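Local coordinates for protein ionotropic glutamate receptor bacterial homologue (Nostoc punctiforme, PDB 2PYY) that binds L-glutamate between the two lobes of its ligand-binding core and probably serves as the extracellular sensor of a glutamate-gated ion channel, at residues R32-Q37 with Q202-L207; D80-I85 with Y186-P191; K113-T118 with A152-F157; G89-V94 with V174-S179; I12-L17 with K219-K224. All coordinates share one frame; numbering follows the deposited sequence.

Contact 1 of 5, residues R32-Q37 with Q202-L207; sequences RSIATQ and QALLNL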
# COMPACT_ATOMS: atom_id res chain seq x y z
N ARG B 32 -7.32 -19.18 13.26
CA ARG B 32 -7.56 -20.27 14.20
C ARG B 32 -6.76 -21.51 13.81
O ARG B 32 -6.18 -22.17 14.66
CB ARG B 32 -9.05 -20.61 14.24
CG ARG B 32 -9.42 -21.75 15.19
CD ARG B 32 -10.83 -22.26 14.93
NE ARG B 32 -11.86 -21.26 15.23
CZ ARG B 32 -12.76 -20.83 14.35
NH1 ARG B 32 -12.76 -21.32 13.12
NH2 ARG B 32 -13.67 -19.93 14.71
N SER B 33 -6.72 -21.83 12.51
CA SER B 33 -5.98 -23.00 12.04
C SER B 33 -4.48 -22.84 12.24
O SER B 33 -3.78 -23.77 12.66
CB SER B 33 -6.24 -23.26 10.55
OG SER B 33 -7.62 -23.38 10.29
N ILE B 34 -3.99 -21.65 11.90
CA ILE B 34 -2.58 -21.34 12.04
C ILE B 34 -2.18 -21.45 13.50
O ILE B 34 -1.16 -22.03 13.83
CB ILE B 34 -2.30 -19.90 11.55
CG1 ILE B 34 -2.61 -19.79 10.05
CG2 ILE B 34 -0.88 -19.52 11.85
CD1 ILE B 34 -2.47 -18.38 9.51
N ALA B 35 -3.02 -20.91 14.38
CA ALA B 35 -2.77 -20.93 15.82
C ALA B 35 -2.85 -22.33 16.40
O ALA B 35 -2.03 -22.73 17.22
CB ALA B 35 -3.75 -20.02 16.52
N THR B 36 -3.86 -23.09 15.98
CA THR B 36 -4.01 -24.44 16.49
C THR B 36 -2.82 -25.29 16.05
O THR B 36 -2.29 -26.09 16.83
CB THR B 36 -5.33 -25.05 16.02
OG1 THR B 36 -5.45 -24.87 14.61
CG2 THR B 36 -6.50 -24.36 16.70
N GLN B 37 -2.36 -25.09 14.82
CA GLN B 37 -1.24 -25.86 14.31
C GLN B 37 0.09 -25.50 14.99
O GLN B 37 0.97 -26.35 15.10
CB GLN B 37 -1.10 -25.65 12.81
CG GLN B 37 -0.20 -26.67 12.18
CD GLN B 37 0.30 -26.22 10.83
OE1 GLN B 37 -0.49 -25.77 10.00
NE2 GLN B 37 1.61 -26.33 10.61
N GLN B 202 5.40 -20.73 8.33
CA GLN B 202 5.54 -22.18 8.27
C GLN B 202 4.15 -22.82 8.35
O GLN B 202 3.81 -23.72 7.57
CB GLN B 202 6.43 -22.64 9.43
CG GLN B 202 6.63 -24.14 9.56
CD GLN B 202 7.61 -24.70 8.55
OE1 GLN B 202 8.49 -23.99 8.05
NE2 GLN B 202 7.46 -25.98 8.24
N ALA B 203 3.34 -22.36 9.30
CA ALA B 203 1.99 -22.89 9.47
C ALA B 203 1.14 -22.67 8.22
O ALA B 203 0.52 -23.60 7.70
CB ALA B 203 1.30 -22.24 10.69
N LEU B 204 1.10 -21.42 7.74
CA LEU B 204 0.33 -21.08 6.54
C LEU B 204 0.73 -21.93 5.34
O LEU B 204 -0.12 -22.41 4.58
CB LEU B 204 0.53 -19.60 6.19
CG LEU B 204 -0.29 -19.06 5.01
CD1 LEU B 204 -1.77 -19.13 5.35
CD2 LEU B 204 0.10 -17.60 4.72
N LEU B 205 2.04 -22.09 5.15
CA LEU B 205 2.55 -22.90 4.04
C LEU B 205 2.02 -24.33 4.16
O LEU B 205 1.55 -24.90 3.18
CB LEU B 205 4.09 -22.87 4.02
CG LEU B 205 4.72 -21.51 3.65
CD1 LEU B 205 6.22 -21.55 3.86
CD2 LEU B 205 4.38 -21.17 2.21
N ASN B 206 2.08 -24.93 5.35
CA ASN B 206 1.58 -26.29 5.49
C ASN B 206 0.08 -26.35 5.24
O ASN B 206 -0.41 -27.29 4.62
CB ASN B 206 1.90 -26.86 6.87
CG ASN B 206 3.39 -27.13 7.04
OD1 ASN B 206 4.08 -27.53 6.09
ND2 ASN B 206 3.89 -26.94 8.26
N LEU B 207 -0.65 -25.33 5.71
CA LEU B 207 -2.09 -25.27 5.52
C LEU B 207 -2.42 -25.24 4.03
O LEU B 207 -3.43 -25.79 3.59
CB LEU B 207 -2.68 -24.04 6.21
CG LEU B 207 -2.77 -24.07 7.74
CD1 LEU B 207 -3.39 -22.77 8.25
CD2 LEU B 207 -3.62 -25.26 8.18
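Leu207 packs its CD1 methyl against the flank of the helix that carries Ser33 and Ile34. The side chains of Ile34 and Leu207 cross at about a right angle, with CD1 of Leu207 3.6 Å from CG1 of Ile34; the same methyl lies 3.7 Å from CB of Ser33. Ile34 uses its two branches differently: CG2, anti to the backbone N because CG1 takes the place beside it (chi1 -64°), reaches CB of Ala203 at 3.7 Å, while CD1 extends to CD1 of Leu204 at 4.3 Å. Ala203 lies where the two short helical segments cross, their axes 9.1 Å apart at 111°. Gln37 runs antiparallel to Leu207, its terminal amide lying near Ala203 and its side chain crossing that of Asn206 at about a right angle. Asn206 also packs on Ala73 of the second subunit. An alanine in place of Leu207 is likely to open a gap between the helices beside Ser33 and Ile34, leaving Ile34 CG1 without its partner. The hydroxyl of Ser33 turns back to the carbonyl of Asp29 within its own helix, so the serine presents carbon to Leu207. Helices 26-38 and 197-209 of the solute-binding fold therefore join through an aliphatic core edged by amides, an association that rests mainly on shape and the exclusion of water.

Contact 2 of 5, residues D80-I85 with Y186-P191; sequences DFSLPI and YGIILP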
# COMPACT_ATOMS: atom_id res chain seq x y z
N ASP B 80 6.13 -5.54 10.40
CA ASP B 80 6.47 -6.75 9.68
C ASP B 80 5.19 -7.45 9.22
O ASP B 80 4.13 -7.28 9.82
CB ASP B 80 7.28 -7.69 10.57
CG ASP B 80 8.59 -8.13 9.93
OD1 ASP B 80 8.70 -8.02 8.69
OD2 ASP B 80 9.49 -8.60 10.66
N PHE B 81 5.30 -8.23 8.15
CA PHE B 81 4.16 -8.97 7.62
C PHE B 81 4.52 -10.43 7.38
O PHE B 81 5.67 -10.75 7.10
CB PHE B 81 3.71 -8.37 6.28
CG PHE B 81 2.81 -7.17 6.42
CD1 PHE B 81 3.31 -5.89 6.27
CD2 PHE B 81 1.46 -7.34 6.70
CE1 PHE B 81 2.47 -4.77 6.39
CE2 PHE B 81 0.61 -6.23 6.83
CZ PHE B 81 1.12 -4.95 6.68
N SER B 82 3.53 -11.30 7.51
CA SER B 82 3.73 -12.71 7.25
C SER B 82 3.60 -12.77 5.73
O SER B 82 3.44 -11.73 5.07
CB SER B 82 2.59 -13.53 7.81
OG SER B 82 1.41 -13.27 7.06
N LEU B 83 3.64 -13.98 5.20
CA LEU B 83 3.45 -14.19 3.77
C LEU B 83 2.01 -13.79 3.53
O LEU B 83 1.19 -13.85 4.43
CB LEU B 83 3.62 -15.67 3.45
CG LEU B 83 5.07 -16.14 3.52
CD1 LEU B 83 5.16 -17.67 3.50
CD2 LEU B 83 5.81 -15.53 2.36
N PRO B 84 1.67 -13.38 2.30
CA PRO B 84 0.29 -12.99 2.00
C PRO B 84 -0.71 -14.10 2.32
O PRO B 84 -0.43 -15.28 2.11
CB PRO B 84 0.34 -12.66 0.50
CG PRO B 84 1.54 -13.43 0.00
CD PRO B 84 2.54 -13.26 1.12
N ILE B 85 -1.88 -13.73 2.85
CA ILE B 85 -2.89 -14.73 3.17
C ILE B 85 -4.03 -14.67 2.18
O ILE B 85 -4.94 -15.51 2.21
CB ILE B 85 -3.54 -14.51 4.55
CG1 ILE B 85 -4.17 -13.11 4.59
CG2 ILE B 85 -2.52 -14.72 5.64
CD1 ILE B 85 -4.92 -12.79 5.84
N TYR B 186 -3.25 -9.30 1.28
CA TYR B 186 -3.46 -9.15 2.71
C TYR B 186 -2.48 -10.04 3.43
O TYR B 186 -2.13 -11.11 2.93
CB TYR B 186 -4.85 -9.59 3.15
CG TYR B 186 -5.99 -8.86 2.50
CD1 TYR B 186 -5.87 -7.52 2.10
CD2 TYR B 186 -7.21 -9.50 2.32
CE1 TYR B 186 -6.95 -6.85 1.54
CE2 TYR B 186 -8.29 -8.83 1.76
CZ TYR B 186 -8.16 -7.51 1.38
OH TYR B 186 -9.24 -6.87 0.83
N GLY B 187 -2.08 -9.62 4.63
CA GLY B 187 -1.16 -10.40 5.42
C GLY B 187 -1.46 -10.18 6.88
O GLY B 187 -2.35 -9.39 7.23
N ILE B 188 -0.77 -10.92 7.74
CA ILE B 188 -0.93 -10.79 9.19
C ILE B 188 0.13 -9.73 9.51
O ILE B 188 1.28 -9.85 9.06
CB ILE B 188 -0.65 -12.15 9.91
CG1 ILE B 188 -1.81 -13.12 9.61
CG2 ILE B 188 -0.52 -11.95 11.43
CD1 ILE B 188 -1.55 -14.60 10.00
N ILE B 189 -0.26 -8.68 10.23
CA ILE B 189 0.71 -7.63 10.56
C ILE B 189 1.29 -7.95 11.93
O ILE B 189 0.57 -8.34 12.84
CB ILE B 189 0.02 -6.22 10.53
CG1 ILE B 189 1.08 -5.11 10.55
CG2 ILE B 189 -0.97 -6.09 11.69
CD1 ILE B 189 0.55 -3.75 10.09
N LEU B 190 2.61 -7.78 12.04
CA LEU B 190 3.33 -8.10 13.26
C LEU B 190 4.32 -7.01 13.58
O LEU B 190 4.68 -6.22 12.70
CB LEU B 190 4.12 -9.40 13.05
CG LEU B 190 3.38 -10.57 12.44
CD1 LEU B 190 4.24 -11.25 11.38
CD2 LEU B 190 3.00 -11.52 13.55
N PRO B 191 4.78 -6.94 14.84
CA PRO B 191 5.75 -5.91 15.19
C PRO B 191 7.10 -6.37 14.62
O PRO B 191 7.27 -7.55 14.33
CB PRO B 191 5.73 -5.92 16.72
CG PRO B 191 5.34 -7.34 17.04
CD PRO B 191 4.27 -7.63 16.04
O HOH W 1 8.27 -9.65 12.79
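Asp80 and Leu190 form an antiparallel hydrogen-bonded pair, Asp80 N to Leu190 O at 2.8 Å and Leu190 N to Asp80 O at 2.7 Å, followed by the non-hydrogen-bonded pair of Phe81 and Ile189. On the Phe81 side of the sheet, CG1 of Ile189 stands over the phenyl face in a CH-pi contact, 4.2 Å from the ring centroid and 26° off the normal. CG1 of Ile189 is anti to the backbone N (chi1 -167°), which carries CD1 on to Phe81 CZ at 3.7 Å; the carbonyl carbon of Gly187 lies near the ring plane, at its edge. Beyond the two bridged pairs the segments stay joined: Ser82 N donates to Ile188 O, and the Ser82 hydroxyl takes the N-H of Ile188 at 3.3 Å while giving its own proton to Leu83 O at 2.7 Å. One side chain thus stands in for a backbone acceptor. Further along, Ile85 N binds Tyr186 O at 2.6 Å, and CG1 of Ile85 packs on CB of Tyr186. The phenol itself belongs to the glutamate pocket, its OH bound to Asp158 and Ser88. At the far end a water donates to both Asp80 OD2 and Pro191 O. The Asp80 carboxylate also forms salt bridges with Lys198 and Arg197 of the second subunit, cations that would be expected to favour its ionised form and that tie this strand edge to the subunit interface.

Contact 3 of 5, residues K113-T118 with A152-F157; sequences KVVATT and ADAVVF. With GLU (glutamic acid), chain E.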
# COMPACT_ATOMS: atom_id res chain seq x y z
N LYS B 113 -14.98 13.97 -9.16
CA LYS B 113 -16.09 13.32 -8.47
C LYS B 113 -15.74 13.14 -6.99
O LYS B 113 -14.62 13.42 -6.58
CB LYS B 113 -16.36 11.94 -9.08
CG LYS B 113 -16.71 11.95 -10.56
CD LYS B 113 -18.07 12.60 -10.80
CE LYS B 113 -18.42 12.58 -12.28
NZ LYS B 113 -19.73 13.25 -12.53
N VAL B 114 -16.71 12.66 -6.21
CA VAL B 114 -16.54 12.41 -4.78
C VAL B 114 -16.70 10.91 -4.51
O VAL B 114 -17.77 10.34 -4.74
CB VAL B 114 -17.59 13.15 -3.94
CG1 VAL B 114 -17.47 12.74 -2.48
CG2 VAL B 114 -17.40 14.67 -4.08
N VAL B 115 -15.64 10.28 -4.02
CA VAL B 115 -15.65 8.85 -3.73
C VAL B 115 -15.56 8.55 -2.23
O VAL B 115 -14.66 9.02 -1.56
CB VAL B 115 -14.48 8.16 -4.44
CG1 VAL B 115 -14.48 6.67 -4.13
CG2 VAL B 115 -14.58 8.41 -5.94
N ALA B 116 -16.50 7.75 -1.73
CA ALA B 116 -16.53 7.39 -0.32
C ALA B 116 -15.77 6.10 -0.04
O ALA B 116 -15.74 5.18 -0.87
CB ALA B 116 -17.96 7.25 0.15
N THR B 117 -15.15 6.04 1.13
CA THR B 117 -14.40 4.87 1.56
C THR B 117 -14.10 5.04 3.05
O THR B 117 -14.43 6.07 3.65
CB THR B 117 -13.08 4.70 0.74
OG1 THR B 117 -12.55 3.39 0.96
CG2 THR B 117 -12.05 5.74 1.16
N THR B 118 -13.48 4.03 3.65
CA THR B 118 -13.16 4.10 5.07
C THR B 118 -11.94 4.97 5.34
O THR B 118 -11.00 5.00 4.55
CB THR B 118 -12.92 2.69 5.69
OG1 THR B 118 -11.84 2.05 5.02
CG2 THR B 118 -14.17 1.83 5.56
N ALA B 152 -22.10 10.72 -2.01
CA ALA B 152 -20.94 10.31 -2.78
C ALA B 152 -21.44 9.78 -4.12
O ALA B 152 -22.53 9.24 -4.21
CB ALA B 152 -20.16 9.23 -2.04
N ASP B 153 -20.61 9.95 -5.15
CA ASP B 153 -20.94 9.51 -6.50
C ASP B 153 -20.59 8.03 -6.69
O ASP B 153 -21.26 7.30 -7.42
CB ASP B 153 -20.14 10.34 -7.51
CG ASP B 153 -20.38 11.83 -7.35
OD1 ASP B 153 -19.41 12.62 -7.48
OD2 ASP B 153 -21.55 12.21 -7.10
N ALA B 154 -19.53 7.61 -6.01
CA ALA B 154 -19.06 6.24 -6.08
C ALA B 154 -18.34 5.84 -4.80
O ALA B 154 -18.13 6.66 -3.91
CB ALA B 154 -18.11 6.08 -7.26
N VAL B 155 -17.98 4.57 -4.72
CA VAL B 155 -17.25 4.02 -3.59
C VAL B 155 -16.08 3.20 -4.13
O VAL B 155 -16.23 2.45 -5.09
CB VAL B 155 -18.14 3.09 -2.74
CG1 VAL B 155 -17.30 2.40 -1.68
CG2 VAL B 155 -19.27 3.87 -2.10
N VAL B 156 -14.92 3.34 -3.51
CA VAL B 156 -13.74 2.58 -3.90
C VAL B 156 -13.28 1.86 -2.64
O VAL B 156 -12.98 2.48 -1.63
CB VAL B 156 -12.60 3.47 -4.41
CG1 VAL B 156 -11.33 2.65 -4.59
CG2 VAL B 156 -12.99 4.12 -5.74
N PHE B 157 -13.22 0.53 -2.71
CA PHE B 157 -12.83 -0.25 -1.56
C PHE B 157 -12.34 -1.62 -2.01
O PHE B 157 -12.27 -1.91 -3.22
CB PHE B 157 -14.04 -0.36 -0.62
CG PHE B 157 -13.68 -0.63 0.81
CD1 PHE B 157 -12.65 0.05 1.42
CD2 PHE B 157 -14.42 -1.55 1.55
CE1 PHE B 157 -12.34 -0.19 2.78
CE2 PHE B 157 -14.13 -1.80 2.90
CZ PHE B 157 -13.09 -1.12 3.51
N GLU E . -7.46 -3.59 2.98
CA GLU E . -7.73 -2.24 3.57
C GLU E . -6.48 -1.71 4.26
O GLU E . -5.65 -2.55 4.68
CB GLU E . -8.87 -2.33 4.59
CG GLU E . -9.30 -0.98 5.15
CD GLU E . -10.32 -1.11 6.28
OE1 GLU E . -10.91 -0.07 6.67
OE2 GLU E . -10.54 -2.24 6.77
OXT GLU E . -6.33 -0.48 4.38
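OG1 of Thr117 and CG of Phe157 both lie anti to the backbone N (chi1 -166° and -156°), whereas Thr118 holds OG1 between N and the carbonyl carbon (chi1 60°), and the two hydroxyls meet different partners. Thr117 OG1 reaches across to the neighbouring strand and donates to Val156 O at 2.8 Å, nearly along the C=O axis. Thr118 OG1 instead donates to carboxylate oxygen OE1 of the bound glutamate, also at 2.8 Å. Both threonines cross the Phe157 side chain at about a right angle, with Thr118 OG1 3.2 Å from Phe157 CE1, and the ligand carboxylate lies at the edge of that ring, OE1 in its plane. The strands that bring these groups to the pocket run parallel, Val115 paired with Ala154 and Ala116 with Val155. Helix 122-129, strand 133-137 and helix 140-148 lie between them in the chain, an alternation of helices and parallel strands in keeping with a lobe of the periplasmic-binding-protein fold. Ala116 N binds Ala154 O at 2.9 Å, while the return bond from Val156 N to Ala116 O is weak. CG1 of Val115 presses on CG2 of Val156 at 3.4 Å, a tight fit, both valines also touching Leu127 of helix 122-129. At the end remote from the ligand, Asp153 grips Val114 twice: its backbone N donates to Val114 O, and its OD1 receives Val114 N at 3.0 Å from above the carboxylate plane. The amine of Lys113 pairs with Asp103.

Contact 4 of 5, residues G89-V94 with V174-S179; sequences GLQIMV and VEIVGS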
# COMPACT_ATOMS: atom_id res chain seq x y z
N GLY B 89 -7.66 -6.37 -3.91
CA GLY B 89 -7.37 -5.14 -4.61
C GLY B 89 -8.52 -4.15 -4.55
O GLY B 89 -9.63 -4.50 -4.15
N LEU B 90 -8.26 -2.91 -4.95
CA LEU B 90 -9.29 -1.89 -4.93
C LEU B 90 -10.15 -1.96 -6.18
O LEU B 90 -9.66 -2.30 -7.26
CB LEU B 90 -8.65 -0.51 -4.84
CG LEU B 90 -7.63 -0.32 -3.72
CD1 LEU B 90 -7.00 1.07 -3.83
CD2 LEU B 90 -8.30 -0.52 -2.38
N GLN B 91 -11.43 -1.65 -6.04
CA GLN B 91 -12.34 -1.67 -7.17
C GLN B 91 -13.39 -0.59 -6.98
O GLN B 91 -13.61 -0.11 -5.86
CB GLN B 91 -12.99 -3.04 -7.29
CG GLN B 91 -13.68 -3.28 -8.63
CD GLN B 91 -13.67 -4.74 -9.02
OE1 GLN B 91 -14.01 -5.61 -8.21
NE2 GLN B 91 -13.27 -5.03 -10.26
N ILE B 92 -14.04 -0.20 -8.07
CA ILE B 92 -15.05 0.83 -8.04
C ILE B 92 -16.47 0.26 -7.94
O ILE B 92 -16.76 -0.79 -8.51
CB ILE B 92 -14.96 1.73 -9.30
CG1 ILE B 92 -13.54 2.26 -9.49
CG2 ILE B 92 -15.92 2.90 -9.18
CD1 ILE B 92 -13.32 3.05 -10.77
N MET B 93 -17.33 0.97 -7.21
CA MET B 93 -18.73 0.59 -7.04
C MET B 93 -19.60 1.85 -7.09
O MET B 93 -19.32 2.82 -6.40
CB MET B 93 -18.95 -0.12 -5.69
CG MET B 93 -20.40 -0.47 -5.42
SD MET B 93 -20.68 -1.44 -3.90
CE MET B 93 -20.63 -0.10 -2.63
N VAL B 94 -20.63 1.83 -7.93
CA VAL B 94 -21.53 2.98 -8.06
C VAL B 94 -22.98 2.52 -7.95
O VAL B 94 -23.25 1.32 -7.93
CB VAL B 94 -21.34 3.69 -9.43
CG1 VAL B 94 -19.92 4.23 -9.55
CG2 VAL B 94 -21.64 2.73 -10.56
N VAL B 174 -26.92 -1.60 -6.05
CA VAL B 174 -25.60 -1.09 -6.38
C VAL B 174 -24.96 -1.92 -7.50
O VAL B 174 -25.51 -2.94 -7.90
CB VAL B 174 -24.70 -1.12 -5.13
CG1 VAL B 174 -23.99 -2.46 -5.02
CG2 VAL B 174 -23.74 0.04 -5.15
N GLU B 175 -23.81 -1.48 -7.99
CA GLU B 175 -23.12 -2.20 -9.05
C GLU B 175 -21.61 -1.97 -9.02
O GLU B 175 -21.15 -0.86 -8.73
CB GLU B 175 -23.68 -1.78 -10.42
CG GLU B 175 -22.94 -2.37 -11.63
CD GLU B 175 -23.52 -1.94 -12.98
OE1 GLU B 175 -22.99 -2.39 -14.01
OE2 GLU B 175 -24.49 -1.16 -13.01
N ILE B 176 -20.84 -3.02 -9.30
CA ILE B 176 -19.38 -2.94 -9.32
C ILE B 176 -18.95 -2.75 -10.77
O ILE B 176 -19.41 -3.45 -11.66
CB ILE B 176 -18.74 -4.24 -8.78
CG1 ILE B 176 -19.09 -4.40 -7.30
CG2 ILE B 176 -17.23 -4.21 -8.98
CD1 ILE B 176 -18.55 -5.65 -6.66
N VAL B 177 -18.04 -1.80 -11.00
CA VAL B 177 -17.59 -1.51 -12.35
C VAL B 177 -16.07 -1.46 -12.52
O VAL B 177 -15.32 -1.21 -11.57
CB VAL B 177 -18.16 -0.16 -12.84
CG1 VAL B 177 -17.90 0.01 -14.33
CG2 VAL B 177 -19.66 -0.10 -12.55
N GLY B 178 -15.64 -1.69 -13.76
CA GLY B 178 -14.23 -1.66 -14.08
C GLY B 178 -13.43 -2.80 -13.47
O GLY B 178 -13.96 -3.63 -12.74
N SER B 179 -12.14 -2.83 -13.80
CA SER B 179 -11.25 -3.86 -13.28
C SER B 179 -10.61 -3.37 -11.99
O SER B 179 -10.92 -2.27 -11.51
CB SER B 179 -10.17 -4.16 -14.32
OG SER B 179 -9.62 -2.97 -14.87
O HOH W 2 -12.87 -0.61 -10.90
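Val94 and Glu175 exchange two backbone hydrogen bonds, Val94 N to Glu175 O and Glu175 N to Val94 O, each 2.9 Å. A third joins Val177 N to Ile92 O at 3.0 Å. Where the second strand turns its corner, a water continues the link by accepting from Ile92 N and donating to the carbonyls of Val177 and Ser179. Gln91 adds a side-chain bond: with CG anti to the backbone N (chi1 -165°) the extended chain crosses Ile176, passes its CG2, and offers NE2 weakly to Gly178 O at 2.9 Å. A leucine in its place would probably leave that carbonyl without the amide donor at the corner. Among the apolar contacts, Met93 and Val174 meet at about a right angle, CG to CG2 a tight 3.4 Å, while Val94 CG2 and Val177 CG2 touch on the other face at 4.0 Å. Strand 86-94 lies between strands 175-190 and 154-158, and Met93 is packed against Leu162 and Tyr165 of helix 159-166 and Leu147 of helix 140-148.

Contact 5 of 5, residues I12-L17 with K219-K224; sequences IPPFVL and KWFDPK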
# COMPACT_ATOMS: atom_id res chain seq x y z
N ILE B 12 -14.81 -6.81 9.11
CA ILE B 12 -14.90 -6.51 7.69
C ILE B 12 -15.26 -7.81 6.95
O ILE B 12 -14.39 -8.57 6.55
CB ILE B 12 -13.56 -5.93 7.15
CG1 ILE B 12 -13.65 -5.74 5.63
CG2 ILE B 12 -12.39 -6.84 7.53
CD1 ILE B 12 -13.09 -4.41 5.17
N PRO B 13 -16.57 -8.08 6.78
CA PRO B 13 -17.03 -9.29 6.09
C PRO B 13 -16.63 -9.32 4.63
O PRO B 13 -16.52 -8.29 3.97
CB PRO B 13 -18.54 -9.26 6.32
CG PRO B 13 -18.85 -7.81 6.45
CD PRO B 13 -17.70 -7.31 7.32
N PRO B 14 -16.42 -10.53 4.08
CA PRO B 14 -16.54 -11.83 4.76
C PRO B 14 -15.26 -12.33 5.45
O PRO B 14 -15.16 -13.51 5.77
CB PRO B 14 -16.96 -12.76 3.64
CG PRO B 14 -16.13 -12.24 2.50
CD PRO B 14 -16.23 -10.73 2.63
N PHE B 15 -14.29 -11.44 5.66
CA PHE B 15 -13.05 -11.85 6.33
C PHE B 15 -13.26 -11.97 7.84
O PHE B 15 -12.85 -12.95 8.46
CB PHE B 15 -11.92 -10.86 6.00
CG PHE B 15 -11.61 -10.81 4.53
CD1 PHE B 15 -12.33 -9.96 3.68
CD2 PHE B 15 -10.69 -11.70 3.96
CE1 PHE B 15 -12.14 -10.01 2.30
CE2 PHE B 15 -10.50 -11.76 2.59
CZ PHE B 15 -11.23 -10.92 1.75
N VAL B 16 -13.93 -10.97 8.43
CA VAL B 16 -14.24 -10.96 9.85
C VAL B 16 -15.67 -10.48 10.07
O VAL B 16 -16.03 -9.37 9.65
CB VAL B 16 -13.30 -10.02 10.64
CG1 VAL B 16 -13.70 -10.01 12.12
CG2 VAL B 16 -11.85 -10.47 10.49
N LEU B 17 -16.48 -11.30 10.72
CA LEU B 17 -17.87 -10.95 11.03
C LEU B 17 -18.14 -11.16 12.51
O LEU B 17 -17.46 -11.95 13.16
CB LEU B 17 -18.85 -11.82 10.23
CG LEU B 17 -18.74 -11.82 8.71
CD1 LEU B 17 -17.63 -12.74 8.27
CD2 LEU B 17 -20.08 -12.30 8.13
N LYS B 219 -14.84 -22.19 1.14
CA LYS B 219 -15.92 -22.08 2.11
C LYS B 219 -16.51 -20.67 2.17
O LYS B 219 -17.71 -20.50 2.36
CB LYS B 219 -15.43 -22.47 3.49
CG LYS B 219 -16.42 -22.15 4.61
CD LYS B 219 -15.82 -22.48 5.97
CE LYS B 219 -16.80 -22.20 7.11
NZ LYS B 219 -16.13 -22.24 8.42
N TRP B 220 -15.66 -19.66 2.00
CA TRP B 220 -16.13 -18.28 2.09
C TRP B 220 -16.23 -17.52 0.78
O TRP B 220 -16.83 -16.44 0.75
CB TRP B 220 -15.25 -17.48 3.05
CG TRP B 220 -15.32 -17.95 4.46
CD1 TRP B 220 -14.49 -18.84 5.06
CD2 TRP B 220 -16.30 -17.57 5.42
NE1 TRP B 220 -14.90 -19.05 6.36
CE2 TRP B 220 -16.01 -18.28 6.61
CE3 TRP B 220 -17.40 -16.71 5.41
CZ2 TRP B 220 -16.78 -18.16 7.77
CZ3 TRP B 220 -18.17 -16.58 6.57
CH2 TRP B 220 -17.85 -17.30 7.73
N PHE B 221 -15.66 -18.07 -0.29
CA PHE B 221 -15.68 -17.38 -1.57
C PHE B 221 -16.06 -18.27 -2.74
O PHE B 221 -16.22 -19.49 -2.61
CB PHE B 221 -14.30 -16.76 -1.85
CG PHE B 221 -13.82 -15.82 -0.78
CD1 PHE B 221 -13.03 -16.28 0.27
CD2 PHE B 221 -14.16 -14.47 -0.82
CE1 PHE B 221 -12.58 -15.41 1.27
CE2 PHE B 221 -13.73 -13.59 0.17
CZ PHE B 221 -12.93 -14.06 1.22
N ASP B 222 -16.21 -17.64 -3.90
CA ASP B 222 -16.56 -18.37 -5.12
C ASP B 222 -15.26 -18.58 -5.88
O ASP B 222 -14.54 -17.64 -6.17
CB ASP B 222 -17.55 -17.55 -5.94
CG ASP B 222 -18.08 -18.31 -7.13
OD1 ASP B 222 -19.28 -18.15 -7.42
OD2 ASP B 222 -17.30 -19.05 -7.78
N PRO B 223 -14.94 -19.83 -6.22
CA PRO B 223 -13.71 -20.16 -6.95
C PRO B 223 -13.38 -19.25 -8.14
O PRO B 223 -12.21 -18.89 -8.34
CB PRO B 223 -13.94 -21.61 -7.37
CG PRO B 223 -15.43 -21.71 -7.46
CD PRO B 223 -15.85 -20.99 -6.21
N LYS B 224 -14.40 -18.87 -8.90
CA LYS B 224 -14.18 -18.02 -10.08
C LYS B 224 -13.71 -16.59 -9.79
O LYS B 224 -13.19 -15.92 -10.68
CB LYS B 224 -15.46 -17.97 -10.93
CG LYS B 224 -16.61 -17.23 -10.28
CD LYS B 224 -17.85 -17.26 -11.15
CE LYS B 224 -19.03 -16.61 -10.45
NZ LYS B 224 -18.75 -15.19 -10.14
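Phe221, Pro14 and Trp220 bury nearly equal areas here and form an apolar junction between a loop and the end of a helix. The phenyl of Phe221 crosses Pro14 at about a right angle, placing Phe221 CE2 3.6 Å from Pro14 CG. Phe221 CZ meets Phe15 CZ, also at 3.6 Å, the two rings inclined obliquely at 46°. Phe221 is the first residue to leave helical geometry, and CG sits beside its backbone N (chi1 -56°), a setting that sends the ring toward the loop. A cis peptide bond precedes Pro14, whose carbonyl oxygen approaches the Trp220 indole obliquely, 3.9 Å from CE3. Leu17 CD1 approaches the same ring system at CZ3, 4.2 Å away. The indole N-H is held by Asp29 of helix 26-38. Helix 212-220 is thereby brought against the loop that follows strand 5-10, with Phe86 meeting both phenyl rings and Phe164 of helix 159-166 packing on Pro14.

Overall arrangement
The five contacts illustrate how a two-lobed binding protein is built from long-range pairings. Contact 5 spans the chain almost end to end, and within its span come contact 1, contact 2, contact 4 and contact 3 in turn, each enclosed by the one before. Contacts 2, 3 and 4 share one mixed sheet: strand 175-190 serves both 2 and 4, whose centres are 26 Å apart, while strands 86-94 and 154-158 adjoin where contacts 3 and 4 touch. The centres of contacts 1 and 3 are about 36 Å apart, on opposite sides of the chain's centre. Tyr186, Ile12, Thr118 and Phe157 bring contacts 2, 5 and 3 to the glutamate; contacts 1 and 2 also touch the second subunit, and contact 3 the third.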